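PDB 2F6K: metal-dependent hydrolase from Lactobacillus plantarum, which probably acts as a metal-dependent decarboxylase of the amidohydrolase superfamily, related to enzymes that process aminocarboxymuconate semialdehyde in tryptophan breakdown. Local coordinates for residues Y10-Y15 with L54-P59; H60-D65 with P98-L103; A146-V151 with Y196-V201; H235-V240 with P258-Y263. One frame throughout, in Å; residues are numbered along the deposited sequence.

Contact 1. Residues Y10-Y15 with L54-P59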
loop_
_atom_site.group_PDB
_atom_site.type_symbol
_atom_site.label_atom_id
_atom_site.label_comp_id
_atom_site.label_asym_id
_atom_site.label_seq_id
_atom_site.Cartn_x
_atom_site.Cartn_y
_atom_site.Cartn_z
ATOM N N TYR A 10 -3.420 -29.450 8.198
ATOM C CA TYR A 10 -2.904 -29.870 9.496
ATOM C C TYR A 10 -2.121 -28.693 10.074
ATOM O O TYR A 10 -1.686 -27.816 9.333
ATOM C CB TYR A 10 -1.995 -31.102 9.359
ATOM C CG TYR A 10 -0.715 -30.891 8.571
ATOM C CD1 TYR A 10 0.532 -31.025 9.180
ATOM C CD2 TYR A 10 -0.749 -30.575 7.217
ATOM C CE1 TYR A 10 1.716 -30.851 8.461
ATOM C CE2 TYR A 10 0.431 -30.398 6.490
ATOM C CZ TYR A 10 1.656 -30.538 7.118
ATOM O OH TYR A 10 2.816 -30.372 6.400
ATOM N N LEU A 11 -1.957 -28.659 11.394
ATOM C CA LEU A 11 -1.228 -27.564 12.027
ATOM C C LEU A 11 -0.170 -28.033 13.021
ATOM O O LEU A 11 -0.496 -28.411 14.142
ATOM C CB LEU A 11 -2.196 -26.610 12.744
ATOM C CG LEU A 11 -3.113 -25.727 11.884
ATOM C CD1 LEU A 11 -4.248 -26.549 11.295
ATOM C CD2 LEU A 11 -3.686 -24.611 12.730
ATOM N N PRO A 12 1.113 -28.032 12.610
ATOM C CA PRO A 12 2.212 -28.452 13.488
ATOM C C PRO A 12 2.221 -27.543 14.723
ATOM O O PRO A 12 1.854 -26.366 14.641
ATOM C CB PRO A 12 3.451 -28.237 12.617
ATOM C CG PRO A 12 2.944 -28.507 11.238
ATOM C CD PRO A 12 1.607 -27.772 11.245
ATOM N N THR A 13 2.640 -28.070 15.864
ATOM C CA THR A 13 2.649 -27.252 17.065
ATOM C C THR A 13 3.548 -26.030 16.911
ATOM O O THR A 13 3.201 -24.945 17.377
ATOM C CB THR A 13 3.075 -28.071 18.298
ATOM O OG1 THR A 13 4.259 -28.810 17.992
ATOM C CG2 THR A 13 1.974 -29.039 18.697
ATOM N N SER A 14 4.688 -26.195 16.245
ATOM C CA SER A 14 5.614 -25.084 16.041
ATOM C C SER A 14 4.975 -24.013 15.171
ATOM O O SER A 14 5.257 -22.829 15.327
ATOM C CB SER A 14 6.910 -25.572 15.378
ATOM O OG SER A 14 6.656 -26.186 14.124
ATOM N N TYR A 15 4.126 -24.434 14.242
ATOM C CA TYR A 15 3.439 -23.501 13.356
ATOM C C TYR A 15 2.418 -22.692 14.161
ATOM O O TYR A 15 2.292 -21.479 13.981
ATOM C CB TYR A 15 2.732 -24.273 12.240
ATOM C CG TYR A 15 1.889 -23.420 11.321
ATOM C CD1 TYR A 15 2.478 -22.507 10.447
ATOM C CD2 TYR A 15 0.503 -23.535 11.315
ATOM C CE1 TYR A 15 1.705 -21.731 9.588
ATOM C CE2 TYR A 15 -0.280 -22.768 10.460
ATOM C CZ TYR A 15 0.325 -21.869 9.596
ATOM O OH TYR A 15 -0.449 -21.132 8.720
ATOM N N LEU A 54 -2.743 -34.151 2.897
ATOM C CA LEU A 54 -2.535 -33.018 3.786
ATOM C C LEU A 54 -1.581 -31.944 3.262
ATOM O O LEU A 54 -0.628 -32.229 2.528
ATOM C CB LEU A 54 -2.038 -33.523 5.140
ATOM C CG LEU A 54 -3.002 -34.447 5.890
ATOM C CD1 LEU A 54 -2.270 -35.110 7.033
ATOM C CD2 LEU A 54 -4.209 -33.656 6.407
ATOM N N SER A 55 -1.855 -30.699 3.642
ATOM C CA SER A 55 -1.024 -29.572 3.249
ATOM C C SER A 55 -1.129 -28.479 4.303
ATOM O O SER A 55 -2.126 -28.387 5.024
ATOM C CB SER A 55 -1.469 -29.006 1.899
ATOM O OG SER A 55 -2.678 -28.285 2.030
ATOM N N LEU A 56 -0.094 -27.655 4.393
ATOM C CA LEU A 56 -0.073 -26.558 5.350
ATOM C C LEU A 56 -0.857 -25.406 4.726
ATOM O O LEU A 56 -0.643 -25.057 3.562
ATOM C CB LEU A 56 1.374 -26.140 5.625
ATOM C CG LEU A 56 1.661 -25.190 6.787
ATOM C CD1 LEU A 56 1.345 -25.880 8.109
ATOM C CD2 LEU A 56 3.118 -24.779 6.750
ATOM N N SER A 57 -1.778 -24.833 5.495
ATOM C CA SER A 57 -2.606 -23.720 5.020
ATOM C C SER A 57 -1.881 -22.381 5.179
ATOM O O SER A 57 -0.708 -22.339 5.546
ATOM C CB SER A 57 -3.922 -23.686 5.809
ATOM O OG SER A 57 -4.775 -22.642 5.363
ATOM N N SER A 58 -2.575 -21.285 4.895
ATOM C CA SER A 58 -1.970 -19.973 5.046
ATOM C C SER A 58 -2.373 -19.478 6.426
ATOM O O SER A 58 -3.328 -19.985 7.007
ATOM C CB SER A 58 -2.480 -19.008 3.972
ATOM O OG SER A 58 -3.848 -18.700 4.153
ATOM N N PRO A 59 -1.666 -18.470 6.961
ATOM C CA PRO A 59 -0.529 -17.742 6.374
ATOM C C PRO A 59 0.708 -18.607 6.172
ATOM O O PRO A 59 0.963 -19.520 6.950
ATOM C CB PRO A 59 -0.258 -16.627 7.392
ATOM C CG PRO A 59 -1.540 -16.523 8.178
ATOM C CD PRO A 59 -1.969 -17.954 8.306
HETATM O O HOH W 1 -2.562 -25.540 8.211
HETATM O O HOH W 2 2.835 -28.622 3.636
#

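Contact 2. Residues H60-D65 with P98-L103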
loop_
_atom_site.group_PDB
_atom_site.type_symbol
_atom_site.label_atom_id
_atom_site.label_comp_id
_atom_site.label_asym_id
_atom_site.label_seq_id
_atom_site.Cartn_x
_atom_site.Cartn_y
_atom_site.Cartn_z
ATOM N N HIS A 60 1.471 -18.304 5.127
ATOM C CA HIS A 60 2.704 -19.026 4.827
ATOM C C HIS A 60 3.662 -18.701 5.973
ATOM O O HIS A 60 3.489 -17.687 6.649
ATOM C CB HIS A 60 3.291 -18.544 3.496
ATOM C CG HIS A 60 4.503 -19.305 3.061
ATOM N ND1 HIS A 60 5.704 -18.691 2.771
ATOM C CD2 HIS A 60 4.707 -20.634 2.890
ATOM C CE1 HIS A 60 6.597 -19.611 2.445
ATOM N NE2 HIS A 60 6.018 -20.797 2.511
ATOM N N VAL A 61 4.673 -19.536 6.189
ATOM C CA VAL A 61 5.601 -19.312 7.291
ATOM C C VAL A 61 6.781 -18.393 7.014
ATOM O O VAL A 61 7.920 -18.715 7.345
ATOM C CB VAL A 61 6.137 -20.642 7.837
ATOM C CG1 VAL A 61 5.052 -21.350 8.610
ATOM C CG2 VAL A 61 6.625 -21.512 6.688
ATOM N N ASN A 62 6.509 -17.245 6.410
ATOM C CA ASN A 62 7.552 -16.261 6.132
ATOM C C ASN A 62 7.264 -15.061 7.027
ATOM O O ASN A 62 6.434 -14.219 6.688
ATOM C CB ASN A 62 7.504 -15.837 4.663
ATOM C CG ASN A 62 8.407 -14.650 4.359
ATOM O OD1 ASN A 62 8.392 -14.130 3.244
ATOM N ND2 ASN A 62 9.197 -14.217 5.345
ATOM N N PHE A 63 7.943 -14.983 8.166
ATOM C CA PHE A 63 7.726 -13.877 9.094
ATOM C C PHE A 63 8.871 -12.881 9.131
ATOM O O PHE A 63 8.907 -12.016 10.001
ATOM C CB PHE A 63 7.470 -14.414 10.504
ATOM C CG PHE A 63 6.304 -15.355 10.583
ATOM C CD1 PHE A 63 5.014 -14.909 10.313
ATOM C CD2 PHE A 63 6.502 -16.701 10.886
ATOM C CE1 PHE A 63 3.935 -15.791 10.337
ATOM C CE2 PHE A 63 5.434 -17.592 10.915
ATOM C CZ PHE A 63 4.147 -17.138 10.638
ATOM N N GLY A 64 9.806 -12.997 8.190
ATOM C CA GLY A 64 10.926 -12.072 8.159
ATOM C C GLY A 64 12.220 -12.639 8.709
ATOM O O GLY A 64 13.268 -11.993 8.643
ATOM N N ASP A 65 12.153 -13.845 9.258
ATOM C CA ASP A 65 13.332 -14.511 9.810
ATOM C C ASP A 65 13.607 -15.766 8.961
ATOM O O ASP A 65 12.861 -16.748 9.015
ATOM C CB ASP A 65 13.067 -14.898 11.273
ATOM C CG ASP A 65 14.284 -15.491 11.962
ATOM O OD1 ASP A 65 15.011 -16.299 11.343
ATOM O OD2 ASP A 65 14.505 -15.162 13.143
ATOM N N PRO A 98 10.423 -23.265 1.685
ATOM C CA PRO A 98 10.961 -22.089 2.372
ATOM C C PRO A 98 11.050 -20.855 1.475
ATOM O O PRO A 98 12.063 -20.155 1.454
ATOM C CB PRO A 98 12.325 -22.574 2.852
ATOM C CG PRO A 98 12.748 -23.468 1.739
ATOM C CD PRO A 98 11.482 -24.259 1.448
ATOM N N ILE A 99 9.989 -20.602 0.718
ATOM C CA ILE A 99 9.933 -19.428 -0.142
ATOM C C ILE A 99 9.966 -18.234 0.811
ATOM O O ILE A 99 9.434 -18.323 1.922
ATOM C CB ILE A 99 8.634 -19.430 -0.962
ATOM C CG1 ILE A 99 8.734 -20.506 -2.056
ATOM C CG2 ILE A 99 8.357 -18.044 -1.535
ATOM C CD1 ILE A 99 7.475 -20.676 -2.891
ATOM N N PRO A 100 10.542 -17.091 0.393
ATOM C CA PRO A 100 11.192 -16.690 -0.858
ATOM C C PRO A 100 12.673 -17.010 -1.021
ATOM O O PRO A 100 13.353 -16.353 -1.806
ATOM C CB PRO A 100 10.981 -15.191 -0.859
ATOM C CG PRO A 100 11.315 -14.866 0.578
ATOM C CD PRO A 100 10.535 -15.952 1.337
ATOM N N TYR A 101 13.190 -17.991 -0.295
ATOM C CA TYR A 101 14.608 -18.305 -0.406
ATOM C C TYR A 101 14.820 -19.354 -1.485
ATOM O O TYR A 101 14.819 -20.552 -1.212
ATOM C CB TYR A 101 15.115 -18.774 0.954
ATOM C CG TYR A 101 14.778 -17.780 2.052
ATOM C CD1 TYR A 101 15.371 -16.514 2.081
ATOM C CD2 TYR A 101 13.814 -18.076 3.021
ATOM C CE1 TYR A 101 15.009 -15.570 3.039
ATOM C CE2 TYR A 101 13.446 -17.137 3.981
ATOM C CZ TYR A 101 14.046 -15.889 3.982
ATOM O OH TYR A 101 13.689 -14.954 4.922
ATOM N N GLU A 102 15.009 -18.886 -2.716
ATOM C CA GLU A 102 15.171 -19.761 -3.873
ATOM C C GLU A 102 16.065 -20.987 -3.729
ATOM O O GLU A 102 15.609 -22.108 -3.923
ATOM C CB GLU A 102 15.644 -18.962 -5.087
ATOM C CG GLU A 102 15.821 -19.819 -6.331
ATOM C CD GLU A 102 16.284 -19.028 -7.538
ATOM O OE1 GLU A 102 17.318 -18.335 -7.429
ATOM O OE2 GLU A 102 15.620 -19.106 -8.598
ATOM N N LEU A 103 17.335 -20.779 -3.403
ATOM C CA LEU A 103 18.254 -21.898 -3.298
ATOM C C LEU A 103 17.824 -22.889 -2.230
ATOM O O LEU A 103 17.924 -24.102 -2.423
ATOM C CB LEU A 103 19.678 -21.402 -3.022
ATOM C CG LEU A 103 20.776 -22.288 -3.624
ATOM C CD1 LEU A 103 20.520 -22.438 -5.119
ATOM C CD2 LEU A 103 22.159 -21.677 -3.381
HETATM O O HOH W 3 11.572 -15.344 6.459
#

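Contact 3. Residues A146-V151 with Y196-V201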
loop_
_atom_site.group_PDB
_atom_site.type_symbol
_atom_site.label_atom_id
_atom_site.label_comp_id
_atom_site.label_asym_id
_atom_site.label_seq_id
_atom_site.Cartn_x
_atom_site.Cartn_y
_atom_site.Cartn_z
ATOM N N ALA A 146 11.189 -30.943 -13.538
ATOM C CA ALA A 146 11.993 -32.123 -13.820
ATOM C C ALA A 146 11.383 -33.368 -13.177
ATOM O O ALA A 146 11.649 -34.493 -13.605
ATOM C CB ALA A 146 13.420 -31.914 -13.325
ATOM N N ARG A 147 10.562 -33.165 -12.152
ATOM C CA ARG A 147 9.933 -34.287 -11.465
ATOM C C ARG A 147 8.449 -34.398 -11.781
ATOM O O ARG A 147 7.750 -35.220 -11.190
ATOM C CB ARG A 147 10.138 -34.159 -9.952
ATOM C CG ARG A 147 11.603 -34.135 -9.549
ATOM C CD ARG A 147 11.818 -33.794 -8.077
ATOM N NE ARG A 147 13.213 -34.018 -7.689
ATOM C CZ ARG A 147 14.237 -33.271 -8.093
ATOM N NH1 ARG A 147 14.027 -32.233 -8.893
ATOM N NH2 ARG A 147 15.472 -33.582 -7.720
ATOM N N GLN A 148 7.967 -33.585 -12.718
ATOM C CA GLN A 148 6.547 -33.620 -13.090
ATOM C C GLN A 148 5.728 -33.557 -11.812
ATOM O O GLN A 148 4.739 -34.263 -11.658
ATOM C CB GLN A 148 6.230 -34.918 -13.828
ATOM C CG GLN A 148 6.886 -35.032 -15.187
ATOM C CD GLN A 148 7.170 -36.466 -15.567
ATOM O OE1 GLN A 148 8.016 -37.119 -14.953
ATOM N NE2 GLN A 148 6.467 -36.971 -16.580
ATOM N N ALA A 149 6.162 -32.698 -10.899
ATOM C CA ALA A 149 5.526 -32.539 -9.606
ATOM C C ALA A 149 4.146 -31.869 -9.590
ATOM O O ALA A 149 3.795 -31.046 -10.456
ATOM C CB ALA A 149 6.476 -31.778 -8.683
ATOM N N ILE A 150 3.364 -32.250 -8.587
ATOM C CA ILE A 150 2.057 -31.664 -8.369
ATOM C C ILE A 150 2.352 -30.412 -7.527
ATOM O O ILE A 150 3.043 -30.489 -6.507
ATOM C CB ILE A 150 1.156 -32.609 -7.542
ATOM C CG1 ILE A 150 0.779 -33.840 -8.375
ATOM C CG2 ILE A 150 -0.088 -31.859 -7.063
ATOM C CD1 ILE A 150 0.216 -34.973 -7.561
ATOM N N VAL A 151 1.855 -29.261 -7.963
ATOM C CA VAL A 151 2.052 -28.022 -7.230
ATOM C C VAL A 151 0.680 -27.436 -6.914
ATOM O O VAL A 151 -0.051 -27.010 -7.813
ATOM C CB VAL A 151 2.865 -27.012 -8.052
ATOM C CG1 VAL A 151 2.867 -25.672 -7.366
ATOM C CG2 VAL A 151 4.294 -27.508 -8.221
ATOM N N TYR A 196 7.081 -24.697 -17.998
ATOM C CA TYR A 196 7.087 -25.852 -17.104
ATOM C C TYR A 196 5.821 -26.677 -17.307
ATOM O O TYR A 196 5.036 -26.870 -16.375
ATOM C CB TYR A 196 7.194 -25.390 -15.650
ATOM C CG TYR A 196 8.271 -24.352 -15.446
ATOM C CD1 TYR A 196 7.943 -23.014 -15.237
ATOM C CD2 TYR A 196 9.622 -24.692 -15.534
ATOM C CE1 TYR A 196 8.937 -22.036 -15.127
ATOM C CE2 TYR A 196 10.624 -23.725 -15.427
ATOM C CZ TYR A 196 10.276 -22.400 -15.225
ATOM O OH TYR A 196 11.264 -21.446 -15.135
ATOM N N PRO A 197 5.629 -27.204 -18.529
ATOM C CA PRO A 197 4.476 -28.016 -18.932
ATOM C C PRO A 197 4.273 -29.293 -18.130
ATOM O O PRO A 197 3.157 -29.797 -18.032
ATOM C CB PRO A 197 4.773 -28.314 -20.397
ATOM C CG PRO A 197 6.253 -28.483 -20.380
ATOM C CD PRO A 197 6.690 -27.288 -19.553
ATOM N N ASN A 198 5.350 -29.802 -17.552
ATOM C CA ASN A 198 5.297 -31.041 -16.793
ATOM C C ASN A 198 4.755 -30.909 -15.386
ATOM O O ASN A 198 4.388 -31.909 -14.764
ATOM C CB ASN A 198 6.688 -31.671 -16.771
ATOM C CG ASN A 198 7.232 -31.876 -18.166
ATOM O OD1 ASN A 198 6.635 -32.606 -18.964
ATOM N ND2 ASN A 198 8.351 -31.219 -18.482
ATOM N N ILE A 199 4.708 -29.685 -14.873
ATOM C CA ILE A 199 4.180 -29.479 -13.537
ATOM C C ILE A 199 2.669 -29.564 -13.612
ATOM O O ILE A 199 2.064 -29.092 -14.571
ATOM C CB ILE A 199 4.555 -28.099 -12.981
ATOM C CG1 ILE A 199 6.079 -27.992 -12.852
ATOM C CG2 ILE A 199 3.868 -27.885 -11.630
ATOM C CD1 ILE A 199 6.565 -26.646 -12.363
ATOM N N LYS A 200 2.065 -30.181 -12.605
ATOM C CA LYS A 200 0.617 -30.310 -12.553
ATOM C C LYS A 200 0.151 -29.354 -11.472
ATOM O O LYS A 200 0.259 -29.640 -10.279
ATOM C CB LYS A 200 0.238 -31.740 -12.206
ATOM C CG LYS A 200 0.753 -32.746 -13.212
ATOM C CD LYS A 200 0.888 -34.124 -12.589
ATOM C CE LYS A 200 1.360 -35.123 -13.620
ATOM N NZ LYS A 200 2.534 -34.590 -14.384
ATOM N N VAL A 201 -0.358 -28.209 -11.910
ATOM C CA VAL A 201 -0.819 -27.165 -11.015
ATOM C C VAL A 201 -2.279 -27.278 -10.606
ATOM O O VAL A 201 -3.180 -27.268 -11.441
ATOM C CB VAL A 201 -0.591 -25.789 -11.672
ATOM C CG1 VAL A 201 -1.108 -24.672 -10.786
ATOM C CG2 VAL A 201 0.883 -25.612 -11.961
#

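Contact 4. Residues H235-V240 with P258-Y263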
loop_
_atom_site.group_PDB
_atom_site.type_symbol
_atom_site.label_atom_id
_atom_site.label_comp_id
_atom_site.label_asym_id
_atom_site.label_seq_id
_atom_site.Cartn_x
_atom_site.Cartn_y
_atom_site.Cartn_z
ATOM N N HIS A 235 -5.302 -27.379 -19.214
ATOM C CA HIS A 235 -4.049 -27.946 -18.739
ATOM C C HIS A 235 -3.879 -28.087 -17.232
ATOM O O HIS A 235 -3.280 -29.056 -16.769
ATOM C CB HIS A 235 -2.894 -27.125 -19.311
ATOM C CG HIS A 235 -1.538 -27.648 -18.953
ATOM N ND1 HIS A 235 -0.651 -26.937 -18.172
ATOM C CD2 HIS A 235 -0.897 -28.785 -19.310
ATOM C CE1 HIS A 235 0.481 -27.611 -18.070
ATOM N NE2 HIS A 235 0.358 -28.735 -18.752
ATOM N N VAL A 236 -4.388 -27.132 -16.462
ATOM C CA VAL A 236 -4.245 -27.201 -15.017
ATOM C C VAL A 236 -5.352 -28.001 -14.343
ATOM O O VAL A 236 -6.241 -28.535 -15.002
ATOM C CB VAL A 236 -4.221 -25.798 -14.391
ATOM C CG1 VAL A 236 -3.211 -24.918 -15.128
ATOM C CG2 VAL A 236 -5.601 -25.192 -14.424
ATOM N N TYR A 237 -5.272 -28.092 -13.020
ATOM C CA TYR A 237 -6.262 -28.804 -12.229
ATOM C C TYR A 237 -6.977 -27.835 -11.293
ATOM O O TYR A 237 -6.529 -26.702 -11.090
ATOM C CB TYR A 237 -5.598 -29.904 -11.405
ATOM C CG TYR A 237 -5.128 -31.076 -12.220
ATOM C CD1 TYR A 237 -4.051 -30.952 -13.105
ATOM C CD2 TYR A 237 -5.758 -32.314 -12.114
ATOM C CE1 TYR A 237 -3.614 -32.036 -13.862
ATOM C CE2 TYR A 237 -5.331 -33.404 -12.866
ATOM C CZ TYR A 237 -4.259 -33.259 -13.735
ATOM O OH TYR A 237 -3.834 -34.346 -14.463
ATOM N N PHE A 238 -8.079 -28.295 -10.711
ATOM C CA PHE A 238 -8.856 -27.473 -9.797
ATOM C C PHE A 238 -9.447 -28.317 -8.683
ATOM O O PHE A 238 -10.004 -29.384 -8.947
ATOM C CB PHE A 238 -10.029 -26.821 -10.537
ATOM C CG PHE A 238 -9.625 -25.930 -11.672
ATOM C CD1 PHE A 238 -9.234 -24.614 -11.439
ATOM C CD2 PHE A 238 -9.626 -26.411 -12.979
ATOM C CE1 PHE A 238 -8.850 -23.788 -12.495
ATOM C CE2 PHE A 238 -9.244 -25.601 -14.038
ATOM C CZ PHE A 238 -8.854 -24.287 -13.799
ATOM N N ASP A 239 -9.323 -27.871 -7.437
ATOM C CA ASP A 239 -9.975 -28.611 -6.368
ATOM C C ASP A 239 -11.318 -27.881 -6.271
ATOM O O ASP A 239 -11.479 -26.826 -6.886
ATOM C CB ASP A 239 -9.155 -28.571 -5.069
ATOM C CG ASP A 239 -9.287 -27.272 -4.297
ATOM O OD1 ASP A 239 -8.296 -26.911 -3.624
ATOM O OD2 ASP A 239 -10.356 -26.628 -4.324
ATOM N N VAL A 240 -12.291 -28.420 -5.551
ATOM C CA VAL A 240 -13.582 -27.740 -5.477
ATOM C C VAL A 240 -14.056 -27.455 -4.061
ATOM O O VAL A 240 -15.228 -27.661 -3.731
ATOM C CB VAL A 240 -14.693 -28.539 -6.217
ATOM C CG1 VAL A 240 -14.346 -28.673 -7.685
ATOM C CG2 VAL A 240 -14.877 -29.908 -5.580
ATOM N N PRO A 258 -12.837 -32.265 -17.631
ATOM C CA PRO A 258 -13.592 -33.118 -16.709
ATOM C C PRO A 258 -12.742 -33.953 -15.767
ATOM O O PRO A 258 -13.097 -34.129 -14.605
ATOM C CB PRO A 258 -14.417 -33.989 -17.649
ATOM C CG PRO A 258 -14.734 -33.033 -18.753
ATOM C CD PRO A 258 -13.383 -32.367 -18.996
ATOM N N GLU A 259 -11.620 -34.461 -16.266
ATOM C CA GLU A 259 -10.730 -35.302 -15.472
ATOM C C GLU A 259 -9.801 -34.509 -14.546
ATOM O O GLU A 259 -9.073 -35.098 -13.739
ATOM C CB GLU A 259 -9.879 -36.183 -16.394
ATOM C CG GLU A 259 -10.623 -36.862 -17.552
ATOM C CD GLU A 259 -11.175 -35.869 -18.578
ATOM O OE1 GLU A 259 -10.581 -34.774 -18.743
ATOM O OE2 GLU A 259 -12.196 -36.195 -19.231
ATOM N N HIS A 260 -9.822 -33.182 -14.650
ATOM C CA HIS A 260 -8.946 -32.357 -13.817
ATOM C C HIS A 260 -9.629 -31.680 -12.631
ATOM O O HIS A 260 -9.083 -30.734 -12.057
ATOM C CB HIS A 260 -8.241 -31.294 -14.672
ATOM C CG HIS A 260 -7.195 -31.848 -15.590
ATOM N ND1 HIS A 260 -6.370 -31.045 -16.352
ATOM C CD2 HIS A 260 -6.836 -33.125 -15.870
ATOM C CE1 HIS A 260 -5.550 -31.802 -17.060
ATOM N NE2 HIS A 260 -5.814 -33.069 -16.786
ATOM N N LEU A 261 -10.809 -32.161 -12.259
ATOM C CA LEU A 261 -11.540 -31.590 -11.135
ATOM C C LEU A 261 -11.358 -32.475 -9.911
ATOM O O LEU A 261 -11.678 -33.661 -9.938
ATOM C CB LEU A 261 -13.020 -31.455 -11.492
ATOM C CG LEU A 261 -13.282 -30.545 -12.698
ATOM C CD1 LEU A 261 -14.739 -30.670 -13.112
ATOM C CD2 LEU A 261 -12.921 -29.102 -12.357
ATOM N N LEU A 262 -10.841 -31.896 -8.834
ATOM C CA LEU A 262 -10.579 -32.656 -7.620
ATOM C C LEU A 262 -11.397 -32.192 -6.426
ATOM O O LEU A 262 -11.602 -31.000 -6.228
ATOM C CB LEU A 262 -9.097 -32.549 -7.282
ATOM C CG LEU A 262 -8.135 -32.937 -8.405
ATOM C CD1 LEU A 262 -6.728 -32.478 -8.046
ATOM C CD2 LEU A 262 -8.175 -34.445 -8.615
ATOM N N TYR A 263 -11.854 -33.143 -5.622
ATOM C CA TYR A 263 -12.627 -32.827 -4.433
ATOM C C TYR A 263 -11.722 -32.232 -3.361
ATOM O O TYR A 263 -10.537 -32.570 -3.288
ATOM C CB TYR A 263 -13.275 -34.089 -3.863
ATOM C CG TYR A 263 -13.877 -33.865 -2.497
ATOM C CD1 TYR A 263 -14.959 -33.002 -2.324
ATOM C CD2 TYR A 263 -13.353 -34.492 -1.375
ATOM C CE1 TYR A 263 -15.501 -32.771 -1.060
ATOM C CE2 TYR A 263 -13.888 -34.269 -0.114
ATOM C CZ TYR A 263 -14.959 -33.411 0.035
ATOM O OH TYR A 263 -15.500 -33.207 1.280
#

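Contact 1. Residues Y10-Y15 with L54-P59
Tyr15 and Leu56 both carry CG anti to their own backbone N (chi1 175° and -169°), and this swings the two side chains into each other. Leu56 CD1 comes to rest over the middle of one face of the Tyr15 ring, a CH-pi contact in which CD1 lies 4.0 Å from the ring centroid. The same methyl is braced by Pro12, whose CD is 3.7 Å from Leu56 CD1. At its far end the Tyr15 hydroxyl gives its proton to the backbone, with OH 2.8 Å from Pro59 O and tilted slightly from the carbonyl plane. A phenylalanine in place of Tyr15 is likely to leave the Pro59 carbonyl without this donor and the loop less firmly tied to helix 13-22. Tyr10 approaches differently: the edge of its ring meets the backbone, with CE2 3.3 Å from Ser55 C, while its CD2 lies 3.8 Å from Leu54 CB and its hydroxyl bonds to Ala76 O. One water bridges the backbones, donating to Tyr10 O (2.7 Å) and accepting from Ser57 N (2.9 Å). Nearby, Ser55 O bonds to ND1 of the manganese ligand His9, and the Ser57 side chain is about 4 Å from the metal. These loops leave the C-terminal ends of strands 3-9 and 49-55, where TIM-barrel amidohydrolases carry their metal site.

Contact 2. Residues H60-D65 with P98-L103
His60 and Ile99 make the tightest direct approach between these two loops, and it is one of ring edge against backbone: His60 CE1 lies 3.2 Å from Ile99 O, close to the imidazole plane. The same carbon is 4.0 Å from Ile99 CB, so the ring edge also rests on the base of the isoleucine side chain. With CG anti to the backbone N (chi1 -176°), the imidazole is carried toward segment 98-103, and hydrogen bonds between ND1 and Ser127 OG and between NE2 and Leu97 O help fix how the ring is turned. Van der Waals packing continues where the Asn62 side chain crosses the Pro100 ring at about a right angle. Pro100, which follows a cis peptide bond, also lies over one face of the Tyr101 ring, near its rim. Water supplies the polar link across the contact. A single molecule sits at the edge of the Tyr101 ring, 2.6 Å from Tyr101 OH, and accepts a weak bond from Gly64 N at 3.4 Å. Backbone bonds shape each loop separately, as in the 3.0 Å bond from Tyr101 N to Pro98 O. Quaternary contacts come next: Gly64 O is bonded by Tyr190 of the second subunit, and Pro100 packs on Val136 of that subunit. Here the loops after strands 49-55 and 91-95, neighbours in the barrel, meet as they lead into helices 66-86 and 102-114 beside a subunit interface.

Contact 3. Residues A146-V151 with Y196-V201
Ala149 O and Lys200 O hold the two strands together. Lys200 N donates to Ala149 O at 2.9 Å in a nearly straight bond (172°), and Val151 N donates to Lys200 O at 2.8 Å, approaching from above the carbonyl plane. On one side of the strands Val151 CG2 packs against Ile199 CG2 at 3.5 Å. Ile150 and Lys200 share the other, where the lysine chain runs back alongside Gln148 and bends at its last torsion (chi4 48°), bringing NZ to within 3.3 Å of Asn198 O, a weak bond. Cutting Lys200 back to an alanine is likely to cost the Asn198 carbonyl this weak ammonium contact and to uncover the flank of Gln148. Further along, Gln148 CG meets Asn198 CB at 3.7 Å. Gln148 ends helix 138-145 in a Schellman motif, and Asp145 bonds to Asn198 ND2, which ties the end of that helix to the turn leading into strand 200-203. Main-chain bonds thus set the parallel pairing, whereas the lysine charge, whose bond to Asn198 O is weak and whose ion pair with Glu307 is long, probably contributes little to it.

Contact 4. Residues H235-V240 with P258-Y263
Phe238 O receives the shortest sound bond of this pair of strands: Leu262 N donates to it at 2.7 Å and 170°, coming in nearly along the C=O axis. One step back, Phe238 N donates to His260 O at 3.0 Å, so Phe238 is held on both its amide and its carbonyl. The His260 ring adds a side-chain bond, ND1 to Val236 O at 2.9 Å, bent to 137° with the donor above the carbonyl plane. This bond helps fix the imidazole flat over the Tyr237 ring in a face-to-face stack, centroids 3.7 Å apart and planes at 16°, with CB of His260 also over the tyrosine face. Leu262 CD1 packs near Tyr237 CD2 at 4.2 Å, and Phe238 CB lies 4.1 Å from Leu261 CD2. Asp239, its side chain about 7 Å from the manganese, bonds through OD1 to ND1 of the metal ligand His7, a second-shell position. Strands 237-239 and 261-262, joined through helix 248-252, form a beta-alpha-beta crossover, the repeating unit of the TIM barrel.

Contacts 1, 3 and 4 reach one parallel barrel sheet, and contact 2 joins loops that leave it. Contacts 3 and 4 are consecutive in its sheet: Val201 O lies 2.7 Å from Tyr237 N, a probable hydrogen bond joining strands 200-203 and 237-239. Contacts 1 and 2 follow each other along the chain and pack together, Tyr15 CD1 lying 3.4 Å from Val61 CG1. Contact 1 and contact 4 lie on opposite sides of the chain's centre, centres about 23 Å apart, yet both reach ligands of the manganese ion held by His7, His9, His154 and Asp266. Contact 2 is more remote, the His60 side chain about 12 Å from the metal. A backbone bond between Tyr263 and Phe6 connects the last strand to the first.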